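Local coordinates for protein ketosynthase (Streptomyces sp. MSC090213JE08, PDB 6KXD) that probably catalyses the decarboxylative condensation of acyl chains with malonyl-ACP in a highly reducing type II polyketide synthase, acting as the ketosynthase subunit, at residues A[109-114]-A[163-168]; A[169-174]-A[392-397]. All coordinates share one frame; numbering follows the deposited sequence.

Contact 1 of 2, residues A[109-114]-A[163-168]; sequences VGTTDG and ATTVTT
T165 has its CG2 anti to the backbone N, while T111 has its OG1 there (chi1 -159°), which leaves T111 CG2 in the crowded position between N and the carbonyl carbon; the two side chains cross at a slant and their methyls meet at 4.0 Å (T111 CG2 to T165 CG2). T167, whose CG2 is anti to its carbonyl carbon, adds a further methyl, 4.1 Å from T111 CG2. Threonine suits the places of T165 and T111, giving a methyl to the contact and a hydroxyl to another partner: T165 OG1 to A145 O and S149, T111 OG1 to A197 O. T167 OG1 makes a weak bond to T173 O of the partner chain. T111 OG1 also accepts from G114 N at 3.0 Å, an ST motif that steadies the turn leaving the strand.

The backbones beneath pair as parallel neighbours in the N-terminal half of the thiolase fold. Strand 105-110 runs between 161-166 and 191-198, and T165 and T167 make backbone bonds to the partner chain. V109 N donates to T164 O at 3.2 Å, V109 O receives V166 N at 2.9 Å, and T111 N reaches V166 O, also at 2.9 Å. V166 N lies well above the plane of the V109 carbonyl, 40° out of it, and T165 CG2 crowds the same oxygen at 3.2 Å. On the face of V109 and T165, beta-branched V109 packs on I152 of helix 147-156; on the other, V166 lies against Y175 and S176 of helix 172-185. G110, having no side chain, lets A172 CB come close to its CA. Past the last bridge, T167 CA still makes a CA-H...O contact with T111 O.

Contact 2 of 2, residues A[169-174]-A[392-397]; sequences ACAAGN and SSAFAG
A394 directs its methyl at the turn that opens helix 172-185, and A169 and A171 direct theirs back at it. A394 CB lies 4.0 Å from A169 CB and also 4.0 Å from A171 CB, and it sits over the peptide between them, 3.7 Å from C170 N. Small side chains suit so close an approach of strand and helix. C170 lies beside the same strand: its CB is pressed to 3.1 Å from S393 O, and its SG, anti to the carbonyl carbon with chi1 at an unstaggered -32°, comes within 4.3 Å of A394 CB. S393 turns its own side chain the other way, to N399.

S392 faces A171 from the strand. With chi1 at 77° its OG lies between the backbone N and carbonyl carbon, 3.2 Å from A171 CB, and is hydrogen-bonded to A400 O. The N174 amide flanks it one helical turn further on, ND2 standing 3.6 Å from S392 CB. This amide is fixed at both ends, since ND2 also bonds A400 O and OD1 accepts from N390 ND2, a task for which asparagine, donor and acceptor at once, is well fitted. S342 OG bonds both C170 O and N174 N, securing the start of the helix.

C170 stands in the 3-10 turn just before helix 172-185, touching H301 and H336, which is consistent with the cysteine-histidine-histidine active site of beta-ketoacyl synthases and with the nucleophile position of the thiolase fold.

Overall arrangement
From the N terminus, the chain first runs through segment 109-114 and returns at 163-168, so contact 1 closes a mostly helical excursion of 48 residues. Contact 2 opens at 169-174, directly after it, and closes at 392-397, with 217 residues between; the two are in series, neither nesting nor crossing. Contact 1 joins parallel strands of the N-terminal half, whereas contact 2 brings strand 387-394 of the C-terminal half against the start of helix 172-185. Their centres lie about 10 Å apart and they touch: A172 CB lies 3.4 Å from G110 CA, T168 O 3.2 Å from A394 CB. Together they join the end of strand 161-166, the turn with C170 and the end of strand 387-394.

Contact 1 of 2, residues A[109-114]-A[163-168]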
# COMPACT_ATOMS: atom_id res chain seq x y z
N VAL A 109 6.60 3.59 -0.70
CA VAL A 109 6.97 2.71 -1.74
C VAL A 109 5.74 1.90 -2.10
O VAL A 109 5.16 1.23 -1.27
CB VAL A 109 8.11 1.77 -1.35
CG1 VAL A 109 8.44 0.85 -2.50
CG2 VAL A 109 9.35 2.54 -0.92
N GLY A 110 5.41 1.92 -3.38
CA GLY A 110 4.34 1.12 -3.91
C GLY A 110 4.83 -0.26 -4.26
O GLY A 110 5.98 -0.42 -4.63
N THR A 111 3.96 -1.26 -4.20
CA THR A 111 4.29 -2.58 -4.67
C THR A 111 3.04 -3.36 -5.06
O THR A 111 1.97 -3.13 -4.50
CB THR A 111 5.08 -3.38 -3.63
OG1 THR A 111 5.73 -4.40 -4.39
CG2 THR A 111 4.24 -4.04 -2.58
N THR A 112 3.22 -4.30 -5.99
CA THR A 112 2.13 -5.24 -6.31
C THR A 112 2.33 -6.53 -5.53
O THR A 112 1.45 -7.00 -4.87
CB THR A 112 2.07 -5.50 -7.82
OG1 THR A 112 1.80 -4.26 -8.49
CG2 THR A 112 1.06 -6.57 -8.18
N ASP A 113 3.54 -7.10 -5.69
CA ASP A 113 3.88 -8.46 -5.31
C ASP A 113 4.91 -8.50 -4.19
O ASP A 113 4.97 -9.48 -3.47
CB ASP A 113 4.40 -9.26 -6.51
CG ASP A 113 3.31 -9.46 -7.54
OD1 ASP A 113 2.21 -9.90 -7.13
OD2 ASP A 113 3.55 -9.11 -8.71
N GLY A 114 5.59 -7.39 -3.95
CA GLY A 114 6.57 -7.41 -2.86
C GLY A 114 7.54 -8.55 -3.08
O GLY A 114 7.98 -8.78 -4.22
N ALA A 163 7.04 5.41 7.13
CA ALA A 163 7.37 4.41 6.08
C ALA A 163 6.13 3.59 5.76
O ALA A 163 5.75 2.74 6.51
CB ALA A 163 8.48 3.50 6.55
N THR A 164 5.49 3.95 4.65
CA THR A 164 4.25 3.39 4.26
C THR A 164 4.44 2.70 2.92
O THR A 164 4.76 3.34 1.90
CB THR A 164 3.18 4.48 4.11
OG1 THR A 164 3.08 5.17 5.35
CG2 THR A 164 1.83 3.89 3.79
N THR A 165 4.20 1.41 2.89
CA THR A 165 4.15 0.76 1.60
C THR A 165 2.70 0.75 1.11
O THR A 165 1.84 0.28 1.81
CB THR A 165 4.60 -0.69 1.70
OG1 THR A 165 5.94 -0.58 2.17
CG2 THR A 165 4.60 -1.41 0.37
N VAL A 166 2.50 1.30 -0.08
CA VAL A 166 1.20 1.35 -0.69
C VAL A 166 1.06 0.13 -1.61
O VAL A 166 1.82 -0.08 -2.56
CB VAL A 166 0.98 2.69 -1.39
CG1 VAL A 166 -0.37 2.69 -2.07
CG2 VAL A 166 1.08 3.84 -0.37
N THR A 167 0.05 -0.68 -1.36
CA THR A 167 -0.10 -1.95 -2.07
C THR A 167 -1.32 -1.83 -3.00
O THR A 167 -2.24 -2.57 -2.85
CB THR A 167 -0.24 -3.12 -1.11
OG1 THR A 167 -1.39 -2.95 -0.28
CG2 THR A 167 1.00 -3.26 -0.23
N THR A 168 -1.28 -0.85 -3.89
CA THR A 168 -2.34 -0.64 -4.88
C THR A 168 -1.81 -1.06 -6.25
O THR A 168 -2.10 -0.43 -7.32
CB THR A 168 -2.86 0.79 -4.81
OG1 THR A 168 -1.78 1.68 -5.07
CG2 THR A 168 -3.49 1.14 -3.48

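Contact 2 of 2, residues A[169-174]-A[392-397]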
# COMPACT_ATOMS: atom_id res chain seq x y z
N ALA A 169 -0.92 -2.05 -6.23
CA ALA A 169 -0.44 -2.74 -7.44
C ALA A 169 0.09 -1.76 -8.50
O ALA A 169 1.02 -0.97 -8.25
CB ALA A 169 -1.53 -3.66 -7.90
N CYS A 170 -0.42 -1.80 -9.75
CA CYS A 170 0.19 -1.00 -10.83
C CYS A 170 0.08 0.50 -10.60
O CYS A 170 0.89 1.30 -11.18
CB CYS A 170 -0.48 -1.27 -12.16
SG CYS A 170 -1.05 -2.97 -12.21
N ALA A 171 -0.87 0.90 -9.75
CA ALA A 171 -1.08 2.29 -9.51
C ALA A 171 -0.25 2.76 -8.32
O ALA A 171 -0.25 3.92 -8.01
CB ALA A 171 -2.55 2.56 -9.27
N ALA A 172 0.49 1.85 -7.69
CA ALA A 172 1.01 2.12 -6.36
C ALA A 172 2.05 3.25 -6.42
O ALA A 172 2.07 4.09 -5.56
CB ALA A 172 1.54 0.84 -5.77
N GLY A 173 2.87 3.30 -7.48
CA GLY A 173 3.85 4.40 -7.62
C GLY A 173 3.20 5.78 -7.62
O GLY A 173 3.62 6.65 -6.96
N ASN A 174 2.13 5.95 -8.38
CA ASN A 174 1.40 7.18 -8.47
C ASN A 174 0.71 7.49 -7.13
O ASN A 174 0.68 8.63 -6.70
CB ASN A 174 0.34 7.12 -9.57
CG ASN A 174 0.84 7.63 -10.90
OD1 ASN A 174 1.99 8.07 -11.00
ND2 ASN A 174 0.02 7.48 -11.93
N SER A 392 -2.35 5.46 -14.31
CA SER A 392 -2.14 4.17 -13.78
C SER A 392 -3.49 3.67 -13.29
O SER A 392 -4.30 4.45 -12.80
CB SER A 392 -1.10 4.18 -12.70
OG SER A 392 -1.65 4.70 -11.50
N SER A 393 -3.71 2.38 -13.55
CA SER A 393 -4.89 1.68 -13.17
C SER A 393 -4.39 0.36 -12.61
O SER A 393 -3.28 -0.06 -12.94
CB SER A 393 -5.84 1.46 -14.32
OG SER A 393 -6.32 2.71 -14.77
N ALA A 394 -5.16 -0.21 -11.69
CA ALA A 394 -4.76 -1.42 -11.07
C ALA A 394 -5.99 -2.27 -10.88
O ALA A 394 -7.11 -1.79 -11.03
CB ALA A 394 -4.04 -1.13 -9.77
N PHE A 395 -5.74 -3.51 -10.48
CA PHE A 395 -6.78 -4.40 -9.93
C PHE A 395 -7.48 -3.67 -8.78
O PHE A 395 -6.99 -2.61 -8.32
CB PHE A 395 -6.18 -5.72 -9.49
CG PHE A 395 -5.85 -6.67 -10.61
CD1 PHE A 395 -5.88 -6.26 -11.94
CD2 PHE A 395 -5.51 -7.98 -10.33
CE1 PHE A 395 -5.61 -7.16 -12.96
CE2 PHE A 395 -5.20 -8.87 -11.35
CZ PHE A 395 -5.25 -8.46 -12.65
N ALA A 396 -8.65 -4.20 -8.44
CA ALA A 396 -9.59 -3.57 -7.44
C ALA A 396 -10.07 -2.16 -7.85
O ALA A 396 -10.46 -1.32 -7.00
CB ALA A 396 -8.91 -3.54 -6.08
N GLY A 397 -10.03 -1.85 -9.14
CA GLY A 397 -10.51 -0.60 -9.68
C GLY A 397 -9.76 0.63 -9.22
O GLY A 397 -10.30 1.73 -9.18